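Local coordinates for putative phosphoglycolate phosphatase (Lactobacillus delbrueckii, PDB 2HI0), which probably hydrolyses 2-phosphoglycolate to glycolate and phosphate, as a member of the haloacid dehalogenase (HAD) superfamily of phosphatases, at residues A[31-36]-A[90-95]; A[43-48]-A[210-215]; A[128-133]-A[152-157]; A[163-168]-A[191-196]. All blocks are in the same frame, centred on the assembly; numbering follows the deposited sequence. Where two conformers were deposited one is given.

How the interactions relate
The contacts run from the helical cap, through the cap-core junction, into the HAD core. Interaction 1 lies wholly in the cap, its centre about 22 Å from that of interaction 2, where helix 41-47 meets the core loop 210-215. Interactions 3 and 4 belong to the core, and their centres are about 15 Å apart. Three of the four close in on the sodium held by D10, D12 and D190: the side chains of D194, F212 and S133 lie about 4, 5 and 7 Å from it. Interactions 2 and 4 are joined by a salt bridge, R213 NE to E192 OE1 (2.9 Å). Interactions 3 and 4 touch where K165 NZ packs 3.6 Å from V132 O.

Interaction 1 (A[31-36]-A[90-95]); sequences EQTGHR and VNRVLE. With EDO (1,2-ethanediol), chain H.
T33 and R92 run antiparallel alongside one another where the HAD cap helices 19-32 and 87-103 meet. The first helix ends here in a Schellman motif: G34, the C-prime residue, has the positive phi that glycine accepts easily, its N bonds to E31 O, and H35 N bonds to F30 O. That turn leaves the carbonyl of T33 facing helix 87-103, where R92 NH2 donates to T33 O at 2.9 Å. The bond uses a lone pair in the carbonyl plane but is bent, 139° at the hydrogen, and the acceptor lies 25° out of the guanidinium plane. The arginine reaches it because its chain bends at chi3 (79°), which brings one guanidinium face over T33 CB, 3.8 Å from R92 NH1. An arginine suits the place, being long enough to reach the carbonyl while NH2 also forms a salt bridge with E89. The same E89 oxygen accepts from H35 NE2, tying both residues together; H35 ND1 is bonded to E63. T33 turns OG1 back to the carbonyls of A29 and F30, as a threonine at a helix end can. V93 crosses it at about a right angle, with V93 CG2 3.5 Å from T33 OG1.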
loop_
_atom_site.group_PDB
_atom_site.type_symbol
_atom_site.label_atom_id
_atom_site.label_comp_id
_atom_site.label_asym_id
_atom_site.label_seq_id
_atom_site.Cartn_x
_atom_site.Cartn_y
_atom_site.Cartn_z
ATOM N N GLU A 31 -22.012 -6.051 -2.957
ATOM C CA GLU A 31 -23.403 -6.413 -2.676
ATOM C C GLU A 31 -24.374 -5.298 -3.132
ATOM O O GLU A 31 -25.424 -5.582 -3.740
ATOM C CB GLU A 31 -23.572 -6.651 -1.169
ATOM C CG GLU A 31 -24.994 -7.015 -0.759
ATOM C CD GLU A 31 -25.138 -7.402 0.702
ATOM O OE1 GLU A 31 -24.708 -6.638 1.599
ATOM O OE2 GLU A 31 -25.761 -8.472 0.915
ATOM N N GLN A 32 -24.027 -4.042 -2.805
ATOM C CA GLN A 32 -24.845 -2.911 -3.205
ATOM C C GLN A 32 -25.042 -2.748 -4.719
ATOM O O GLN A 32 -25.990 -2.123 -5.163
ATOM C CB GLN A 32 -24.322 -1.580 -2.644
ATOM C CG GLN A 32 -24.512 -1.449 -1.167
ATOM C CD GLN A 32 -25.956 -1.350 -0.777
ATOM O OE1 GLN A 32 -26.693 -0.521 -1.333
ATOM N NE2 GLN A 32 -26.393 -2.181 0.183
ATOM N N THR A 33 -24.104 -3.273 -5.493
ATOM C CA THR A 33 -24.125 -3.172 -6.943
ATOM C C THR A 33 -24.475 -4.506 -7.646
ATOM O O THR A 33 -24.359 -4.631 -8.868
ATOM C CB THR A 33 -22.813 -2.577 -7.446
ATOM O OG1 THR A 33 -21.709 -3.366 -6.980
ATOM C CG2 THR A 33 -22.646 -1.134 -7.007
ATOM N N GLY A 34 -24.985 -5.467 -6.880
ATOM C CA GLY A 34 -25.531 -6.685 -7.460
ATOM C C GLY A 34 -24.550 -7.807 -7.734
ATOM O O GLY A 34 -24.900 -8.771 -8.448
ATOM N N HIS A 35 -23.359 -7.744 -7.147
ATOM C CA HIS A 35 -22.296 -8.720 -7.402
ATOM C C HIS A 35 -22.194 -9.708 -6.245
ATOM O O HIS A 35 -22.812 -9.497 -5.215
ATOM C CB HIS A 35 -20.961 -8.033 -7.584
ATOM C CG HIS A 35 -20.882 -7.259 -8.853
ATOM N ND1 HIS A 35 -20.569 -7.859 -10.051
ATOM C CD2 HIS A 35 -21.159 -5.965 -9.135
ATOM C CE1 HIS A 35 -20.605 -6.958 -11.015
ATOM N NE2 HIS A 35 -20.980 -5.803 -10.495
ATOM N N ARG A 36 -21.467 -10.809 -6.451
ATOM C CA ARG A 36 -21.031 -11.738 -5.402
ATOM C C ARG A 36 -20.330 -10.918 -4.338
ATOM O O ARG A 36 -19.615 -9.969 -4.676
ATOM C CB ARG A 36 -20.060 -12.809 -5.987
ATOM C CG ARG A 36 -18.622 -12.852 -5.425
ATOM C CD ARG A 36 -17.748 -13.900 -6.120
ATOM N NE ARG A 36 -16.831 -14.561 -5.182
ATOM C CZ ARG A 36 -15.870 -15.426 -5.515
ATOM N NH1 ARG A 36 -15.626 -15.746 -6.772
ATOM N NH2 ARG A 36 -15.118 -15.965 -4.565
ATOM N N VAL A 90 -16.425 -0.927 -13.064
ATOM C CA VAL A 90 -15.452 -0.561 -12.019
ATOM C C VAL A 90 -15.874 0.769 -11.334
ATOM O O VAL A 90 -15.954 0.857 -10.072
ATOM C CB VAL A 90 -14.024 -0.496 -12.583
ATOM C CG1 VAL A 90 -13.047 0.129 -11.553
ATOM C CG2 VAL A 90 -13.566 -1.910 -12.951
ATOM N N ASN A 91 -16.149 1.787 -12.152
ATOM C CA ASN A 91 -16.476 3.131 -11.669
ATOM C C ASN A 91 -17.792 3.095 -10.884
ATOM O O ASN A 91 -17.954 3.807 -9.894
ATOM C CB ASN A 91 -16.522 4.153 -12.797
ATOM C CG ASN A 91 -15.171 4.399 -13.409
ATOM O OD1 ASN A 91 -14.154 4.118 -12.793
ATOM N ND2 ASN A 91 -15.156 4.931 -14.634
ATOM N N ARG A 92 -18.703 2.216 -11.287
ATOM C CA ARG A 92 -20.024 2.134 -10.605
ATOM C C ARG A 92 -19.826 1.516 -9.221
ATOM O O ARG A 92 -20.404 1.973 -8.220
ATOM C CB ARG A 92 -21.024 1.329 -11.414
ATOM C CG ARG A 92 -22.418 1.414 -10.892
ATOM C CD ARG A 92 -23.405 0.817 -11.895
ATOM N NE ARG A 92 -23.416 -0.650 -11.840
ATOM C CZ ARG A 92 -24.152 -1.386 -11.001
ATOM N NH1 ARG A 92 -24.947 -0.837 -10.111
ATOM N NH2 ARG A 92 -24.087 -2.702 -11.062
ATOM N N VAL A 93 -18.978 0.491 -9.135
ATOM C CA VAL A 93 -18.658 -0.120 -7.833
ATOM C C VAL A 93 -17.882 0.888 -6.947
ATOM O O VAL A 93 -18.153 1.037 -5.766
ATOM C CB VAL A 93 -17.871 -1.454 -8.010
ATOM C CG1 VAL A 93 -17.397 -1.977 -6.679
ATOM C CG2 VAL A 93 -18.729 -2.500 -8.700
ATOM N N LEU A 94 -16.910 1.588 -7.548
ATOM C CA LEU A 94 -16.089 2.555 -6.778
ATOM C C LEU A 94 -16.921 3.679 -6.194
ATOM O O LEU A 94 -16.595 4.261 -5.140
ATOM C CB LEU A 94 -14.977 3.115 -7.648
ATOM C CG LEU A 94 -13.790 2.178 -7.893
ATOM C CD1 LEU A 94 -12.815 2.813 -8.872
ATOM C CD2 LEU A 94 -13.082 1.912 -6.586
ATOM N N GLU A 95 -18.019 4.027 -6.875
ATOM C CA GLU A 95 -18.900 5.083 -6.396
ATOM C C GLU A 95 -19.443 4.770 -4.978
ATOM O O GLU A 95 -19.658 5.683 -4.166
ATOM C CB GLU A 95 -20.061 5.232 -7.375
ATOM C CG GLU A 95 -21.020 6.350 -7.008
ATOM C CD GLU A 95 -22.151 6.541 -8.017
ATOM O OE1 GLU A 95 -22.443 5.614 -8.806
ATOM O OE2 GLU A 95 -22.768 7.626 -7.990
HETATM C C1 EDO H . -21.791 -7.761 2.231
HETATM O O1 EDO H . -22.663 -7.177 3.184
HETATM C C2 EDO H . -21.215 -9.024 2.867
HETATM O O2 EDO H . -22.194 -10.047 3.090
#

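Interaction 2 (A[43-48]-A[210-215]); sequences DIKNFF and WGFRSV
F212 reaches from the core loop after strand 204-208 against K45 of cap helix 41-47 and F48 just beyond it, at the junction of HAD core and helical cap. Its CB sits 3.5 Å from K45 O. With CG anti to the carbonyl carbon (chi1 -66°) the ring heads for K45, and chi2 (8°) sets its tilt: F212 CD1 is 3.8 Å from K45 CG, and F212 CD2 is 3.8 Å from the backbone K45 CA. K45 CG makes a CH-pi contact over the face, 4.2 Å from the F212 ring centroid. Farther out F212 CE2 meets F48 CB edge-on at 4.0 Å. Lysine suits this surface because its CG can lie on the ring while the chain runs on to NZ and E42. With F212 cut back to an alanine, K45 CG and F48 CB would probably lose their aromatic partner, opening a gap at the junction. F212 N bonds to the sodium ligand D190, tying the contact to the metal site. A water donates to N46 O (2.7 Å) and accepts from R213 NH2 (2.8 Å), while R213 NE pairs with E192. Apolar contacts and a water bridge, without direct hydrogen bonds between the segments, are consistent with a cap that can shift, as in related HAD phosphatases.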
loop_
_atom_site.group_PDB
_atom_site.type_symbol
_atom_site.label_atom_id
_atom_site.label_comp_id
_atom_site.label_asym_id
_atom_site.label_seq_id
_atom_site.Cartn_x
_atom_site.Cartn_y
_atom_site.Cartn_z
ATOM N N ASP A 43 -8.374 -12.956 -0.421
ATOM C CA ASP A 43 -8.724 -12.435 -1.743
ATOM C C ASP A 43 -8.265 -10.971 -1.799
ATOM O O ASP A 43 -7.643 -10.511 -2.774
ATOM C CB ASP A 43 -10.232 -12.512 -2.006
ATOM C CG ASP A 43 -10.750 -13.931 -2.206
ATOM O OD1 ASP A 43 -10.010 -14.804 -2.726
ATOM O OD2 ASP A 43 -11.941 -14.133 -1.869
ATOM N N ILE A 44 -8.607 -10.230 -0.754
ATOM C CA ILE A 44 -8.287 -8.798 -0.739
ATOM C C ILE A 44 -6.778 -8.541 -0.850
ATOM O O ILE A 44 -6.354 -7.561 -1.455
ATOM C CB ILE A 44 -8.916 -8.084 0.530
ATOM C CG1 ILE A 44 -10.258 -7.455 0.154
ATOM C CG2 ILE A 44 -7.982 -7.079 1.153
ATOM C CD1 ILE A 44 -11.335 -8.465 -0.236
ATOM N N LYS A 45 -5.968 -9.407 -0.246
ATOM C CA LYS A 45 -4.501 -9.299 -0.350
ATOM C C LYS A 45 -3.984 -9.468 -1.771
ATOM O O LYS A 45 -2.892 -8.979 -2.106
ATOM C CB LYS A 45 -3.842 -10.292 0.598
ATOM C CG LYS A 45 -4.102 -10.005 2.065
ATOM C CD LYS A 45 -3.506 -11.055 2.956
ATOM C CE LYS A 45 -3.567 -10.612 4.403
ATOM N NZ LYS A 45 -3.233 -11.743 5.344
ATOM N N ASN A 46 -4.790 -10.116 -2.608
ATOM C CA ASN A 46 -4.511 -10.243 -4.052
ATOM C C ASN A 46 -5.093 -9.085 -4.877
ATOM O O ASN A 46 -4.700 -8.858 -6.030
ATOM C CB ASN A 46 -5.069 -11.555 -4.611
ATOM C CG ASN A 46 -4.249 -12.745 -4.236
ATOM O OD1 ASN A 46 -3.342 -13.158 -4.982
ATOM N ND2 ASN A 46 -4.537 -13.304 -3.071
ATOM N N PHE A 47 -6.056 -8.358 -4.334
ATOM C CA PHE A 47 -6.650 -7.268 -5.108
ATOM C C PHE A 47 -5.966 -5.931 -4.947
ATOM O O PHE A 47 -5.788 -5.207 -5.893
ATOM C CB PHE A 47 -8.125 -7.090 -4.786
ATOM C CG PHE A 47 -8.988 -8.343 -4.963
ATOM C CD1 PHE A 47 -8.648 -9.356 -5.845
ATOM C CD2 PHE A 47 -10.186 -8.439 -4.243
ATOM C CE1 PHE A 47 -9.452 -10.475 -5.956
ATOM C CE2 PHE A 47 -10.989 -9.513 -4.369
ATOM C CZ PHE A 47 -10.624 -10.539 -5.244
ATOM N N PHE A 48 -5.587 -5.612 -3.724
ATOM C CA PHE A 48 -5.045 -4.273 -3.438
ATOM C C PHE A 48 -3.507 -4.207 -3.664
ATOM O O PHE A 48 -2.876 -5.247 -3.845
ATOM C CB PHE A 48 -5.516 -3.864 -2.035
ATOM C CG PHE A 48 -6.971 -3.495 -2.004
ATOM C CD1 PHE A 48 -7.364 -2.200 -2.311
ATOM C CD2 PHE A 48 -7.964 -4.420 -1.749
ATOM C CE1 PHE A 48 -8.678 -1.858 -2.328
ATOM C CE2 PHE A 48 -9.294 -4.057 -1.780
ATOM C CZ PHE A 48 -9.638 -2.787 -2.072
ATOM N N TRP A 210 4.894 -9.235 6.572
ATOM C CA TRP A 210 3.644 -9.311 7.331
ATOM C C TRP A 210 2.480 -8.667 6.576
ATOM O O TRP A 210 1.387 -8.500 7.169
ATOM C CB TRP A 210 3.798 -8.717 8.735
ATOM C CG TRP A 210 4.277 -7.325 8.791
ATOM C CD1 TRP A 210 3.527 -6.205 8.662
ATOM C CD2 TRP A 210 5.618 -6.899 9.051
ATOM N NE1 TRP A 210 4.313 -5.088 8.782
ATOM C CE2 TRP A 210 5.602 -5.490 9.052
ATOM C CE3 TRP A 210 6.842 -7.567 9.235
ATOM C CZ2 TRP A 210 6.765 -4.749 9.266
ATOM C CZ3 TRP A 210 7.931 -6.865 9.481
ATOM C CH2 TRP A 210 7.920 -5.449 9.473
ATOM N N GLY A 211 2.686 -8.381 5.292
ATOM C CA GLY A 211 1.685 -7.747 4.488
ATOM C C GLY A 211 0.997 -8.648 3.461
ATOM O O GLY A 211 0.742 -9.826 3.765
ATOM N N PHE A 212 0.694 -8.090 2.289
ATOM C CA PHE A 212 -0.205 -8.732 1.359
ATOM C C PHE A 212 0.459 -9.743 0.413
ATOM O O PHE A 212 -0.271 -10.519 -0.246
ATOM C CB PHE A 212 -0.972 -7.710 0.539
ATOM C CG PHE A 212 -1.944 -6.861 1.332
ATOM C CD1 PHE A 212 -2.009 -6.875 2.707
ATOM C CD2 PHE A 212 -2.799 -6.014 0.642
ATOM C CE1 PHE A 212 -2.894 -6.059 3.392
ATOM C CE2 PHE A 212 -3.682 -5.211 1.302
ATOM C CZ PHE A 212 -3.763 -5.226 2.665
ATOM N N ARG A 213 1.807 -9.749 0.300
ATOM C CA ARG A 213 2.507 -10.721 -0.561
ATOM C C ARG A 213 3.378 -11.639 0.284
ATOM O O ARG A 213 3.918 -11.259 1.349
ATOM C CB ARG A 213 3.377 -9.999 -1.576
ATOM C CG ARG A 213 2.676 -9.054 -2.553
ATOM C CD ARG A 213 1.594 -9.738 -3.366
ATOM N NE ARG A 213 1.214 -9.032 -4.582
ATOM C CZ ARG A 213 0.214 -9.414 -5.393
ATOM N NH1 ARG A 213 -0.557 -10.463 -5.085
ATOM N NH2 ARG A 213 -0.012 -8.738 -6.528
ATOM N N SER A 214 3.554 -12.845 -0.224
ATOM C CA SER A 214 4.357 -13.881 0.386
ATOM C C SER A 214 5.857 -13.647 0.138
ATOM O O SER A 214 6.266 -12.921 -0.776
ATOM C CB SER A 214 3.983 -15.243 -0.196
ATOM O OG SER A 214 4.543 -15.416 -1.494
ATOM N N VAL A 215 6.676 -14.320 0.933
ATOM C CA VAL A 215 8.114 -14.220 0.769
ATOM C C VAL A 215 8.556 -14.776 -0.592
ATOM O O VAL A 215 9.332 -14.120 -1.283
ATOM C CB VAL A 215 8.857 -14.868 1.973
ATOM C CG1 VAL A 215 10.357 -15.064 1.667
ATOM C CG2 VAL A 215 8.640 -13.997 3.206
HETATM O O HOH W 1 -2.537 -9.534 -7.579
#

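Interaction 3 (A[128-133]-A[152-157])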
loop_
_atom_site.group_PDB
_atom_site.type_symbol
_atom_site.label_atom_id
_atom_site.label_comp_id
_atom_site.label_asym_id
_atom_site.label_seq_id
_atom_site.Cartn_x
_atom_site.Cartn_y
_atom_site.Cartn_z
ATOM N N LYS A 128 13.743 11.122 9.339
ATOM C CA LYS A 128 12.484 11.701 8.891
ATOM C C LYS A 128 11.568 10.588 8.401
ATOM O O LYS A 128 12.037 9.659 7.751
ATOM C CB LYS A 128 12.758 12.692 7.758
ATOM C CG LYS A 128 13.550 13.899 8.149
ATOM C CD LYS A 128 13.541 14.958 7.080
ATOM C CE LYS A 128 14.220 16.231 7.543
ATOM N NZ LYS A 128 13.508 17.393 6.928
ATOM N N LEU A 129 10.261 10.680 8.693
ATOM C CA LEU A 129 9.324 9.613 8.406
ATOM C C LEU A 129 8.195 10.129 7.526
ATOM O O LEU A 129 7.687 11.199 7.700
ATOM C CB LEU A 129 8.732 9.011 9.668
ATOM C CG LEU A 129 9.667 8.559 10.804
ATOM C CD1 LEU A 129 8.782 8.123 12.030
ATOM C CD2 LEU A 129 10.632 7.424 10.335
ATOM N N ALA A 130 7.819 9.328 6.544
ATOM C CA ALA A 130 6.731 9.653 5.584
ATOM C C ALA A 130 5.929 8.418 5.227
ATOM O O ALA A 130 6.386 7.287 5.403
ATOM C CB ALA A 130 7.306 10.315 4.318
ATOM N N VAL A 131 4.705 8.664 4.767
ATOM C CA VAL A 131 3.802 7.655 4.205
ATOM C C VAL A 131 3.462 8.081 2.781
ATOM O O VAL A 131 3.095 9.221 2.545
ATOM C CB VAL A 131 2.494 7.534 4.984
ATOM C CG1 VAL A 131 1.519 6.483 4.282
ATOM C CG2 VAL A 131 2.751 7.205 6.414
ATOM N N VAL A 132 3.661 7.169 1.853
ATOM C CA VAL A 132 3.256 7.348 0.454
ATOM C C VAL A 132 2.574 6.043 0.053
ATOM O O VAL A 132 3.191 4.970 0.017
ATOM C CB VAL A 132 4.437 7.718 -0.459
ATOM C CG1 VAL A 132 3.969 7.790 -1.933
ATOM C CG2 VAL A 132 5.062 9.030 -0.007
ATOM N N SER A 133 1.287 6.127 -0.236
ATOM C CA SER A 133 0.395 4.948 -0.352
ATOM C C SER A 133 -0.553 5.102 -1.563
ATOM O O SER A 133 -0.995 6.207 -1.889
ATOM C CB SER A 133 -0.415 4.867 0.939
ATOM O OG SER A 133 -1.461 3.923 0.893
ATOM N N PHE A 152 4.615 11.687 11.390
ATOM C CA PHE A 152 5.090 11.785 10.021
ATOM C C PHE A 152 5.314 13.202 9.568
ATOM O O PHE A 152 4.525 14.118 9.860
ATOM C CB PHE A 152 4.099 11.059 9.061
ATOM C CG PHE A 152 4.044 9.587 9.273
ATOM C CD1 PHE A 152 5.130 8.783 8.934
ATOM C CD2 PHE A 152 2.926 8.984 9.840
ATOM C CE1 PHE A 152 5.103 7.387 9.145
ATOM C CE2 PHE A 152 2.912 7.589 10.073
ATOM C CZ PHE A 152 3.987 6.803 9.721
ATOM N N ASP A 153 6.400 13.395 8.851
ATOM C CA ASP A 153 6.703 14.677 8.282
ATOM C C ASP A 153 5.918 14.929 7.002
ATOM O O ASP A 153 5.838 16.060 6.550
ATOM C CB ASP A 153 8.198 14.741 7.997
ATOM C CG ASP A 153 9.025 14.571 9.270
ATOM O OD1 ASP A 153 8.729 15.267 10.243
ATOM O OD2 ASP A 153 9.925 13.698 9.338
ATOM N N PHE A 154 5.372 13.849 6.419
ATOM C CA PHE A 154 4.691 13.894 5.148
ATOM C C PHE A 154 3.819 12.657 5.016
ATOM O O PHE A 154 4.252 11.566 5.349
ATOM C CB PHE A 154 5.712 13.932 4.002
ATOM C CG PHE A 154 5.091 13.987 2.611
ATOM C CD1 PHE A 154 4.758 15.210 2.040
ATOM C CD2 PHE A 154 4.855 12.832 1.886
ATOM C CE1 PHE A 154 4.201 15.257 0.776
ATOM C CE2 PHE A 154 4.308 12.895 0.633
ATOM C CZ PHE A 154 3.975 14.103 0.088
ATOM N N ALA A 155 2.610 12.828 4.504
ATOM C CA ALA A 155 1.722 11.700 4.262
ATOM C C ALA A 155 0.896 12.025 3.036
ATOM O O ALA A 155 0.368 13.138 2.912
ATOM C CB ALA A 155 0.818 11.386 5.473
ATOM N N LEU A 156 0.863 11.094 2.092
ATOM C CA LEU A 156 0.103 11.273 0.858
ATOM C C LEU A 156 -0.459 9.936 0.373
ATOM O O LEU A 156 0.266 8.942 0.288
ATOM C CB LEU A 156 1.014 11.833 -0.226
ATOM C CG LEU A 156 0.356 12.112 -1.589
ATOM C CD1 LEU A 156 -0.739 13.190 -1.466
ATOM C CD2 LEU A 156 1.481 12.503 -2.593
ATOM N N GLY A 157 -1.751 9.931 0.016
ATOM C CA GLY A 157 -2.359 8.859 -0.721
ATOM C C GLY A 157 -2.731 9.246 -2.153
ATOM O O GLY A 157 -2.488 10.348 -2.580
#
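V131 CG2 sits almost squarely over the middle of the F152 ring, 3.5 Å from its centroid and 9° off the normal, beside the edge strand of the Rossmann-like HAD sheet. The ring edge rests on the L129-A130 peptide, and F152 CD1 lies 3.7 Å from L129 CB. A155 adds a small methyl beside V131. On the other face of the sheet A130, V132 and F154 pack on helix 169-178; there the edge of the F154 ring meets V132 CG2 at 4.0 Å. Beta-branched valines fit such extended backbone, and alanine leaves room for neighbouring rings. Between the faces parallel strands 128-133 and 154-158, joined by a beta-alpha-beta crossover, share backbone bonds: V131 N to F154 O (3.0 Å), L156 N to V131 O (2.9 Å) and S133 N to L156 O (3.0 Å). At the outer end D153 N donates to L129 O (2.8 Å), and D153 OD2 accepts from L129 N (3.1 Å). The aspartate thus gives a strand N-H a side-chain acceptor, and apolar groups lie on both faces with backbone polar atoms paired between them.

Interaction 4 (A[163-168]-A[191-196]); sequences RRKPAP and SEIDIQ
A capping box formed by S191 and D194 starts helix 192-200 beside the sodium site of the HAD core, and it presents D194 to K165, whose position is consistent with the motif III lysine of HAD enzymes. K165 NZ donates to D194 OD1 at 2.7 Å, a salt bridge in which NZ approaches OD1 nearly along its C-O bond. The lysine gets there by a bend at chi3 (62°), and its NZ also pairs with the sodium ligand D10 and bonds to Y187, so a buried ammonium is held from several sides. The second oxygen of the aspartate serves the helix start: D194 OD2 accepts from S191 N at 3.1 Å. Replacing D194 by an alanine would probably cost K165 one of its carboxylates, leave its ammonium freer to turn, and strip S191 N of its capping partner. Away from the charges the contact is mainly van der Waals packing. I193 CG2 packs against K165 CB at 3.8 Å. P166, which follows a cis peptide bond, offers a compact ring to the helix, and the K165 carbonyl before it accepts from R164 NH1. P166 and Q196 run alongside each other in the same sense, with P166 CB 3.7 Å from Q196 CB and P166 CG 3.5 Å from Q196 OE1.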
loop_
_atom_site.group_PDB
_atom_site.type_symbol
_atom_site.label_atom_id
_atom_site.label_comp_id
_atom_site.label_asym_id
_atom_site.label_seq_id
_atom_site.Cartn_x
_atom_site.Cartn_y
_atom_site.Cartn_z
ATOM N N ARG A 163 -0.390 10.561 -10.890
ATOM C CA ARG A 163 -0.116 9.125 -11.084
ATOM C C ARG A 163 0.122 8.345 -9.773
ATOM O O ARG A 163 0.833 8.804 -8.860
ATOM C CB ARG A 163 1.045 8.875 -12.051
ATOM C CG ARG A 163 0.811 9.421 -13.422
ATOM C CD ARG A 163 1.881 9.035 -14.370
ATOM N NE ARG A 163 3.209 9.586 -14.027
ATOM C CZ ARG A 163 4.305 9.413 -14.768
ATOM N NH1 ARG A 163 4.250 8.666 -15.860
ATOM N NH2 ARG A 163 5.462 9.918 -14.393
ATOM N N ARG A 164 -0.469 7.139 -9.731
ATOM C CA ARG A 164 -0.281 6.241 -8.632
ATOM C C ARG A 164 1.101 5.612 -8.671
ATOM O O ARG A 164 1.783 5.664 -9.681
ATOM C CB ARG A 164 -1.376 5.180 -8.669
ATOM C CG ARG A 164 -1.263 4.277 -9.922
ATOM C CD ARG A 164 -2.169 3.055 -9.749
ATOM N NE ARG A 164 -2.217 2.217 -10.959
ATOM C CZ ARG A 164 -1.373 1.238 -11.255
ATOM N NH1 ARG A 164 -0.335 0.938 -10.483
ATOM N NH2 ARG A 164 -1.574 0.540 -12.361
ATOM N N LYS A 165 1.475 5.007 -7.563
ATOM C CA LYS A 165 2.678 4.171 -7.504
ATOM C C LYS A 165 2.390 3.021 -8.496
ATOM O O LYS A 165 1.236 2.514 -8.570
ATOM C CB LYS A 165 2.902 3.592 -6.092
ATOM C CG LYS A 165 3.218 4.566 -4.945
ATOM C CD LYS A 165 2.772 3.981 -3.584
ATOM C CE LYS A 165 3.520 2.703 -3.277
ATOM N NZ LYS A 165 2.998 2.015 -2.052
ATOM N N PRO A 166 3.416 2.538 -9.200
ATOM C CA PRO A 166 4.843 2.816 -9.054
ATOM C C PRO A 166 5.428 3.953 -9.878
ATOM O O PRO A 166 6.660 4.043 -9.904
ATOM C CB PRO A 166 5.468 1.475 -9.443
ATOM C CG PRO A 166 4.592 0.950 -10.533
ATOM C CD PRO A 166 3.186 1.434 -10.177
ATOM N N ALA A 167 4.593 4.853 -10.448
ATOM C CA ALA A 167 5.145 6.089 -11.025
ATOM C C ALA A 167 5.863 6.823 -9.910
ATOM O O ALA A 167 5.465 6.691 -8.733
ATOM C CB ALA A 167 4.053 6.991 -11.626
ATOM N N PRO A 168 6.915 7.586 -10.254
ATOM C CA PRO A 168 7.654 8.257 -9.174
ATOM C C PRO A 168 6.984 9.501 -8.580
ATOM O O PRO A 168 7.506 10.045 -7.594
ATOM C CB PRO A 168 8.957 8.676 -9.854
ATOM C CG PRO A 168 8.628 8.762 -11.278
ATOM C CD PRO A 168 7.570 7.741 -11.551
ATOM N N SER A 191 4.858 -5.190 -1.068
ATOM C CA SER A 191 4.480 -5.690 -2.380
ATOM C C SER A 191 5.498 -5.388 -3.473
ATOM O O SER A 191 6.475 -4.625 -3.299
ATOM C CB SER A 191 3.119 -5.121 -2.767
ATOM O OG SER A 191 3.251 -3.826 -3.342
ATOM N N GLU A 192 5.229 -5.980 -4.640
ATOM C CA GLU A 192 6.007 -5.701 -5.869
ATOM C C GLU A 192 5.906 -4.246 -6.318
ATOM O O GLU A 192 6.830 -3.717 -6.928
ATOM C CB GLU A 192 5.588 -6.651 -7.006
ATOM C CG GLU A 192 4.258 -6.360 -7.702
ATOM C CD GLU A 192 2.948 -6.733 -6.975
ATOM O OE1 GLU A 192 2.963 -6.988 -5.750
ATOM O OE2 GLU A 192 1.897 -6.758 -7.688
ATOM N N ILE A 193 4.772 -3.597 -6.034
ATOM C CA ILE A 193 4.579 -2.178 -6.390
ATOM C C ILE A 193 5.568 -1.323 -5.597
ATOM O O ILE A 193 6.075 -0.328 -6.134
ATOM C CB ILE A 193 3.120 -1.722 -6.157
ATOM C CG1 ILE A 193 2.167 -2.594 -6.972
ATOM C CG2 ILE A 193 2.925 -0.188 -6.392
ATOM C CD1 ILE A 193 2.518 -2.622 -8.418
ATOM N N ASP A 194 5.837 -1.698 -4.333
ATOM C CA ASP A 194 6.817 -1.007 -3.494
ATOM C C ASP A 194 8.262 -1.197 -3.998
ATOM O O ASP A 194 9.024 -0.239 -4.097
ATOM C CB ASP A 194 6.635 -1.432 -2.036
ATOM C CG ASP A 194 5.208 -1.198 -1.560
ATOM O OD1 ASP A 194 4.647 -0.132 -1.910
ATOM O OD2 ASP A 194 4.617 -2.123 -1.003
ATOM N N ILE A 195 8.579 -2.438 -4.362
ATOM C CA ILE A 195 9.846 -2.735 -5.031
ATOM C C ILE A 195 10.055 -1.816 -6.250
ATOM O O ILE A 195 11.108 -1.193 -6.416
ATOM C CB ILE A 195 9.946 -4.233 -5.417
ATOM C CG1 ILE A 195 9.920 -5.120 -4.160
ATOM C CG2 ILE A 195 11.237 -4.518 -6.205
ATOM C CD1 ILE A 195 9.708 -6.572 -4.368
ATOM N N GLN A 196 9.034 -1.743 -7.109
ATOM C CA GLN A 196 9.119 -0.925 -8.306
ATOM C C GLN A 196 9.173 0.596 -8.035
ATOM O O GLN A 196 9.911 1.354 -8.684
ATOM C CB GLN A 196 7.937 -1.244 -9.189
ATOM C CG GLN A 196 7.947 -2.673 -9.708
ATOM C CD GLN A 196 6.642 -3.012 -10.402
ATOM O OE1 GLN A 196 6.030 -2.142 -11.064
ATOM N NE2 GLN A 196 6.205 -4.271 -10.276
#